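Local coordinates for protein allantoicase (Saccharomyces cerevisiae, PDB 1O59) that hydrolyses allantoate to (S)-ureidoglycolate and urea, a step of allantoin degradation that lets yeast use purines as a secondary nitrogen source, at residues 26-31 / 162-167; 137-140 / 144-147; 223-226 / 230-233. All coordinates share one frame; numbering follows the deposited sequence.

In the fold
Near the N terminus, the end of helix 21-31 supplies the first half of contact 1, whose second half, at the end of strand 160-164, arrives only after 130 further residues. Most of the first allantoicase repeat thus runs between its two sides. Contact 2 falls within that long excursion and closes a short loop within the connection from strand 124-130 to strand 147-154. The chain then enters the second repeat, where contact 3 draws together the residues on either side of strand 227-228. It follows the other two in series. The centres of contacts 1 and 3 are about 20 Å apart, whereas contacts 2 and 3 lie on opposite sides of the chain's centre.

Contact 1 of 3, residues 26-31 / 162-167; sequences SIIISK and LFVRGN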
loop_
_atom_site.group_PDB
_atom_site.type_symbol
_atom_site.label_atom_id
_atom_site.label_comp_id
_atom_site.label_asym_id
_atom_site.label_seq_id
_atom_site.Cartn_x
_atom_site.Cartn_y
_atom_site.Cartn_z
ATOM N N SER A 26 0.197 -10.363 -8.916
ATOM C CA SER A 26 0.946 -11.574 -8.647
ATOM C C SER A 26 2.424 -11.310 -8.389
ATOM O O SER A 26 3.035 -11.882 -7.474
ATOM C CB SER A 26 0.864 -12.511 -9.847
ATOM O OG SER A 26 -0.142 -13.472 -9.660
ATOM N N ILE A 27 3.012 -10.495 -9.249
ATOM C CA ILE A 27 4.436 -10.269 -9.201
ATOM C C ILE A 27 4.767 -9.322 -8.059
ATOM O O ILE A 27 5.679 -9.557 -7.274
ATOM C CB ILE A 27 4.899 -9.743 -10.579
ATOM C CG1 ILE A 27 4.932 -10.922 -11.573
ATOM C CG2 ILE A 27 6.246 -9.041 -10.480
ATOM C CD1 ILE A 27 4.434 -10.601 -12.912
ATOM N N ILE A 28 3.992 -8.255 -7.974
ATOM C CA ILE A 28 4.205 -7.214 -6.956
ATOM C C ILE A 28 4.031 -7.764 -5.541
ATOM O O ILE A 28 4.912 -7.637 -4.694
ATOM C CB ILE A 28 3.252 -6.012 -7.244
ATOM C CG1 ILE A 28 3.647 -5.340 -8.566
ATOM C CG2 ILE A 28 3.260 -5.020 -6.129
ATOM C CD1 ILE A 28 5.142 -4.877 -8.653
ATOM N N ILE A 29 2.917 -8.441 -5.332
ATOM C CA ILE A 29 2.497 -8.848 -4.008
ATOM C C ILE A 29 2.903 -10.266 -3.662
ATOM O O ILE A 29 3.609 -10.470 -2.696
ATOM C CB ILE A 29 0.984 -8.686 -3.892
ATOM C CG1 ILE A 29 0.605 -7.223 -4.078
ATOM C CG2 ILE A 29 0.502 -9.160 -2.538
ATOM C CD1 ILE A 29 -0.861 -7.013 -4.449
ATOM N N SER A 30 2.447 -11.248 -4.427
ATOM C CA SER A 30 2.688 -12.642 -4.072
ATOM C C SER A 30 4.163 -12.953 -4.152
ATOM O O SER A 30 4.697 -13.645 -3.285
ATOM C CB SER A 30 1.923 -13.641 -4.980
ATOM O OG SER A 30 0.562 -13.271 -5.208
ATOM N N LYS A 31 4.833 -12.476 -5.198
ATOM C CA LYS A 31 6.248 -12.821 -5.377
ATOM C C LYS A 31 7.154 -11.887 -4.593
ATOM O O LYS A 31 8.057 -12.332 -3.895
ATOM C CB LYS A 31 6.643 -12.822 -6.845
ATOM C CG LYS A 31 6.024 -13.958 -7.630
ATOM C CD LYS A 31 6.718 -14.159 -8.980
ATOM C CE LYS A 31 5.733 -14.637 -10.040
ATOM N NZ LYS A 31 6.421 -15.305 -11.177
ATOM N N LEU A 162 1.275 0.287 -15.392
ATOM C CA LEU A 162 1.692 -0.643 -14.367
ATOM C C LEU A 162 3.031 -1.202 -14.795
ATOM O O LEU A 162 3.140 -1.902 -15.830
ATOM C CB LEU A 162 0.657 -1.761 -14.255
ATOM C CG LEU A 162 -0.800 -1.314 -14.070
ATOM C CD1 LEU A 162 -1.712 -2.514 -14.051
ATOM C CD2 LEU A 162 -0.977 -0.502 -12.790
ATOM N N PHE A 163 4.058 -0.880 -14.010
ATOM C CA PHE A 163 5.438 -1.264 -14.358
ATOM C C PHE A 163 6.177 -2.045 -13.244
ATOM O O PHE A 163 5.943 -1.876 -12.029
ATOM C CB PHE A 163 6.258 -0.041 -14.828
ATOM C CG PHE A 163 6.296 1.067 -13.830
ATOM C CD1 PHE A 163 5.324 2.073 -13.856
ATOM C CD2 PHE A 163 7.278 1.077 -12.829
ATOM C CE1 PHE A 163 5.337 3.100 -12.904
ATOM C CE2 PHE A 163 7.310 2.064 -11.860
ATOM C CZ PHE A 163 6.327 3.101 -11.890
ATOM N N VAL A 164 7.062 -2.915 -13.722
ATOM C CA VAL A 164 7.993 -3.657 -12.902
ATOM C C VAL A 164 9.373 -3.373 -13.469
ATOM O O VAL A 164 9.562 -3.362 -14.681
ATOM C CB VAL A 164 7.708 -5.177 -13.006
ATOM C CG1 VAL A 164 8.716 -6.001 -12.184
ATOM C CG2 VAL A 164 6.261 -5.471 -12.582
ATOM N N ARG A 165 10.336 -3.150 -12.588
ATOM C CA ARG A 165 11.732 -3.027 -13.006
ATOM C C ARG A 165 12.222 -4.303 -13.656
ATOM O O ARG A 165 12.033 -5.395 -13.112
ATOM C CB ARG A 165 12.648 -2.786 -11.816
ATOM C CG ARG A 165 12.316 -1.619 -10.951
ATOM C CD ARG A 165 13.187 -1.593 -9.732
ATOM N NE ARG A 165 14.457 -0.976 -10.051
ATOM C CZ ARG A 165 15.605 -1.590 -10.218
ATOM N NH1 ARG A 165 15.745 -2.899 -10.071
ATOM N NH2 ARG A 165 16.652 -0.857 -10.524
ATOM N N GLY A 166 12.911 -4.163 -14.780
ATOM C CA GLY A 166 13.514 -5.315 -15.437
ATOM C C GLY A 166 14.406 -6.169 -14.540
ATOM O O GLY A 166 14.457 -7.398 -14.693
ATOM N N ASN A 167 15.133 -5.537 -13.619
ATOM C CA ASN A 167 16.078 -6.279 -12.787
ATOM C C ASN A 167 15.459 -6.721 -11.483
ATOM O O ASN A 167 16.162 -7.208 -10.605
ATOM C CB ASN A 167 17.328 -5.445 -12.519
ATOM C CG ASN A 167 18.219 -5.312 -13.758
ATOM O OD1 ASN A 167 18.579 -6.307 -14.417
ATOM N ND2 ASN A 167 18.575 -4.071 -14.084
#
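Val164 overlaps two neighbouring isoleucines of helix 21-31 with a single methyl group. Its CG2 lies 4.1 Å from Ile27 CG2, and the same carbon is also 4.1 Å from Ile28 CD1, so one branch of the strand residue serves both helix residues. With Val164 CG1 anti to the backbone N (chi1 178°), the CG2 branch takes the position beside that nitrogen, and it is this branch that meets the helix. The two partners reach it differently. Ile27 uses its short branch and crosses the valine at about a right angle. Ile28 instead uses the end of its long branch and slides past Val164 in the opposite direction, its CD1 making the touch. No hydrogen bond joins the segments; the contact is wholly apolar, and Ile28 and Val164 are both buried. On the helix side the backbone finishes in a wider pi-type turn, in which Lys31 N bonds to Ser26 O at 3.0 Å. This is a compact example of a helix laid against a beta-sheet through a few branched aliphatic side chains. Phe24 of the same helix and Phe16 also touch Val164, while Ile108 packs against both Ile28 and Val164. Helix 21-31 therefore rests on strand 160-164, which is flanked in its antiparallel sheet by strands 14-16 and 105-113.

Contact 2 of 3, residues 137-140 / 144-147; sequences GNIV and SRWV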
loop_
_atom_site.group_PDB
_atom_site.type_symbol
_atom_site.label_atom_id
_atom_site.label_comp_id
_atom_site.label_asym_id
_atom_site.label_seq_id
_atom_site.Cartn_x
_atom_site.Cartn_y
_atom_site.Cartn_z
ATOM N N GLY A 137 16.617 17.109 7.958
ATOM C CA GLY A 137 16.033 18.247 7.283
ATOM C C GLY A 137 15.216 17.810 6.089
ATOM O O GLY A 137 15.150 16.633 5.763
ATOM N N ASN A 138 14.603 18.761 5.419
ATOM C CA ASN A 138 13.886 18.426 4.207
ATOM C C ASN A 138 14.823 18.224 3.006
ATOM O O ASN A 138 15.507 19.147 2.564
ATOM C CB ASN A 138 12.766 19.440 3.944
ATOM C CG ASN A 138 11.729 19.435 5.078
ATOM O OD1 ASN A 138 10.686 18.778 4.973
ATOM N ND2 ASN A 138 12.064 20.097 6.206
ATOM N N ILE A 139 14.839 16.982 2.511
ATOM C CA ILE A 139 15.658 16.578 1.360
ATOM C C ILE A 139 15.424 17.485 0.152
ATOM O O ILE A 139 14.271 17.877 -0.137
ATOM C CB ILE A 139 15.386 15.073 0.960
ATOM C CG1 ILE A 139 15.865 14.087 2.047
ATOM C CG2 ILE A 139 16.036 14.722 -0.367
ATOM C CD1 ILE A 139 17.324 14.110 2.311
ATOM N N VAL A 140 16.531 17.797 -0.535
ATOM C CA VAL A 140 16.504 18.632 -1.731
ATOM C C VAL A 140 16.708 17.818 -3.018
ATOM O O VAL A 140 17.251 16.712 -3.018
ATOM C CB VAL A 140 17.537 19.784 -1.666
ATOM C CG1 VAL A 140 17.302 20.623 -0.430
ATOM C CG2 VAL A 140 18.992 19.268 -1.699
ATOM N N SER A 144 23.274 14.473 -3.625
ATOM C CA SER A 144 24.129 13.574 -4.343
ATOM C C SER A 144 23.723 12.130 -4.201
ATOM O O SER A 144 24.207 11.278 -4.931
ATOM C CB SER A 144 25.560 13.754 -3.882
ATOM O OG SER A 144 25.668 13.619 -2.477
ATOM N N ARG A 145 22.825 11.841 -3.268
ATOM C CA ARG A 145 22.460 10.452 -2.989
ATOM C C ARG A 145 21.338 9.935 -3.858
ATOM O O ARG A 145 21.001 8.755 -3.770
ATOM C CB ARG A 145 22.087 10.282 -1.522
ATOM C CG ARG A 145 23.253 10.544 -0.585
ATOM C CD ARG A 145 22.876 10.685 0.877
ATOM N NE ARG A 145 21.932 11.783 1.073
ATOM C CZ ARG A 145 21.217 11.955 2.162
ATOM N NH1 ARG A 145 21.328 11.117 3.181
ATOM N NH2 ARG A 145 20.375 12.970 2.233
ATOM N N TRP A 146 20.753 10.798 -4.687
ATOM C CA TRP A 146 19.751 10.345 -5.652
ATOM C C TRP A 146 20.309 9.336 -6.672
ATOM O O TRP A 146 21.324 9.571 -7.330
ATOM C CB TRP A 146 19.102 11.519 -6.384
ATOM C CG TRP A 146 18.192 12.327 -5.533
ATOM C CD1 TRP A 146 18.350 13.643 -5.158
ATOM C CD2 TRP A 146 16.974 11.884 -4.926
ATOM N NE1 TRP A 146 17.291 14.037 -4.376
ATOM C CE2 TRP A 146 16.432 12.980 -4.217
ATOM C CE3 TRP A 146 16.277 10.671 -4.911
ATOM C CZ2 TRP A 146 15.235 12.888 -3.497
ATOM C CZ3 TRP A 146 15.089 10.589 -4.207
ATOM C CH2 TRP A 146 14.582 11.688 -3.505
ATOM N N VAL A 147 19.586 8.232 -6.800
ATOM C CA VAL A 147 19.945 7.124 -7.656
ATOM C C VAL A 147 18.745 6.779 -8.504
ATOM O O VAL A 147 17.690 6.490 -7.975
ATOM C CB VAL A 147 20.300 5.876 -6.807
ATOM C CG1 VAL A 147 20.501 4.654 -7.672
ATOM C CG2 VAL A 147 21.567 6.119 -6.023
#
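Trp146 reaches across a beta-hairpin connection to hydrogen-bond the main chain of Val140. The connection joins strands 124-130 and 147-154, antiparallel neighbours at one margin of a five-stranded sheet, and the two segments face each other within its long loop. The indole NE1 donates to Val140 O over 3.0 Å, and the bond is nearly straight, with an N-H...O angle of 169°. The oxygen meets the ring at its edge, close to the indole plane, while the donor is tilted 18° from the carbonyl plane. One side-chain donor thus ties Trp146 to the main chain of a loop that has no regular secondary structure here. Beside this polar grip is an apolar one: Ile139 CG2 packs 3.7 Å from Trp146 CZ2, a carbon of the six-membered ring. The longer branch of Ile139 meets Arg145 instead, its CD1 coming to 3.3 Å from Arg145 NH2, and the two side chains cross at about a right angle. Ile139 is buried and touches both the tryptophan and the arginine.

Around this first shell stand groups that probably help to position it. Leu130 touches Ile139, Arg145 and Trp146 alike, His176 touches Ile139 and Trp146, and Lys178 makes a cation-pi contact with the indole. A leucine in place of Trp146 would probably leave Val140 O without its indole donor and Lys178 without its aromatic partner, and so let this part of the loop shift. The arginine is held by charge: its chain bends at chi3 (-59°) on the way to the guanidinium, whose NH1 forms a salt bridge with Asp132 OD1 and whose NH2 forms one with Asp143 OD2.

Contact 3 of 3, residues 223-226 / 230-233; sequences SDQH and VDNL
Gln225 reaches over to Val230 with its amide oxygen, and this is the tight part of the contact. OE1 accepts the backbone N-H of Val230 at 2.8 Å, with an N-H...O angle of 161°, and so holds the first residue of the 3-10 segment 230-233. The donor approaches tilted 24° from the plane of the amide carbonyl. The glutamine chain is extended beyond CG, which gives it the length to reach the start of that segment. The same oxygen also lies 3.3 Å from Val230 CG2, a branch placed between its own backbone N and carbonyl carbon.

The other side is looser and depends on solvent. A water donates to Gln225 OE1 at 3.2 Å and, weakly, to Asp231 OD1 at 3.4 Å. That carboxylate has firmer partners: OD1 bonds to Ser229 OG, and OD2 forms a salt bridge with Lys41.

A side-chain amide accepting a backbone N-H at the start of a 3-10 segment here ties two connections of the second allantoicase repeat. Val230 is buried against Trp246, Ala260, Ala219 and Tyr222. The glutamine's hold thus joins the loop after strand 218-222 to the 3-10 turn that packs on strands 218-222, 246-247 and 258-263.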
loop_
_atom_site.group_PDB
_atom_site.type_symbol
_atom_site.label_atom_id
_atom_site.label_comp_id
_atom_site.label_asym_id
_atom_site.label_seq_id
_atom_site.Cartn_x
_atom_site.Cartn_y
_atom_site.Cartn_z
ATOM N N SER A 223 -11.064 -13.281 -0.269
ATOM C CA SER A 223 -12.293 -13.728 -0.884
ATOM C C SER A 223 -12.905 -12.625 -1.797
ATOM O O SER A 223 -13.217 -12.871 -2.939
ATOM C CB SER A 223 -13.262 -14.146 0.221
ATOM O OG SER A 223 -13.381 -13.130 1.204
ATOM N N ASP A 224 -12.985 -11.404 -1.297
ATOM C CA ASP A 224 -13.769 -10.321 -1.881
ATOM C C ASP A 224 -13.226 -9.043 -1.235
ATOM O O ASP A 224 -12.752 -9.081 -0.105
ATOM C CB ASP A 224 -15.259 -10.549 -1.511
ATOM C CG ASP A 224 -16.229 -9.424 -2.009
ATOM O OD1 ASP A 224 -16.444 -9.395 -3.253
ATOM O OD2 ASP A 224 -16.849 -8.595 -1.245
ATOM N N GLN A 225 -13.264 -7.936 -1.974
ATOM C CA GLN A 225 -13.001 -6.585 -1.469
ATOM C C GLN A 225 -14.061 -5.741 -2.097
ATOM O O GLN A 225 -13.960 -5.421 -3.250
ATOM C CB GLN A 225 -11.682 -6.022 -2.006
ATOM C CG GLN A 225 -10.427 -6.596 -1.465
ATOM C CD GLN A 225 -9.182 -5.927 -2.027
ATOM O OE1 GLN A 225 -8.206 -5.773 -1.303
ATOM N NE2 GLN A 225 -9.203 -5.560 -3.316
ATOM N N HIS A 226 -15.110 -5.375 -1.402
ATOM C CA HIS A 226 -16.117 -4.560 -2.070
ATOM C C HIS A 226 -15.729 -3.108 -1.877
ATOM O O HIS A 226 -15.532 -2.395 -2.848
ATOM C CB HIS A 226 -17.488 -4.857 -1.501
ATOM C CG HIS A 226 -18.563 -3.985 -2.042
ATOM N ND1 HIS A 226 -19.365 -3.206 -1.227
ATOM C CD2 HIS A 226 -18.955 -3.745 -3.317
ATOM C CE1 HIS A 226 -20.213 -2.530 -1.985
ATOM N NE2 HIS A 226 -19.980 -2.832 -3.254
ATOM N N VAL A 230 -7.948 -5.278 1.407
ATOM C CA VAL A 230 -7.360 -6.075 2.476
ATOM C C VAL A 230 -6.071 -5.445 3.009
ATOM O O VAL A 230 -5.731 -5.623 4.171
ATOM C CB VAL A 230 -7.111 -7.574 2.067
ATOM C CG1 VAL A 230 -8.403 -8.362 2.134
ATOM C CG2 VAL A 230 -6.429 -7.706 0.671
ATOM N N ASP A 231 -5.349 -4.724 2.165
ATOM C CA ASP A 231 -4.125 -4.075 2.624
ATOM C C ASP A 231 -4.375 -3.005 3.672
ATOM O O ASP A 231 -3.473 -2.664 4.428
ATOM C CB ASP A 231 -3.286 -3.536 1.459
ATOM C CG ASP A 231 -4.001 -2.527 0.651
ATOM O OD1 ASP A 231 -5.050 -2.904 0.068
ATOM O OD2 ASP A 231 -3.572 -1.346 0.511
ATOM N N ASN A 232 -5.610 -2.530 3.765
ATOM C CA ASN A 232 -5.954 -1.576 4.781
ATOM C C ASN A 232 -5.920 -2.185 6.173
ATOM O O ASN A 232 -5.889 -1.453 7.155
ATOM C CB ASN A 232 -7.338 -0.966 4.521
ATOM C CG ASN A 232 -7.356 -0.022 3.321
ATOM O OD1 ASN A 232 -6.288 0.434 2.873
ATOM N ND2 ASN A 232 -8.565 0.282 2.794
ATOM N N LEU A 233 -5.944 -3.510 6.270
ATOM C CA LEU A 233 -5.959 -4.192 7.579
ATOM C C LEU A 233 -4.698 -3.978 8.423
ATOM O O LEU A 233 -4.717 -4.183 9.624
ATOM C CB LEU A 233 -6.113 -5.690 7.379
ATOM C CG LEU A 233 -7.500 -6.158 6.910
ATOM C CD1 LEU A 233 -7.405 -7.628 6.532
ATOM C CD2 LEU A 233 -8.597 -5.922 7.982
HETATM O O HOH W 1 -5.160 -5.395 -2.301
#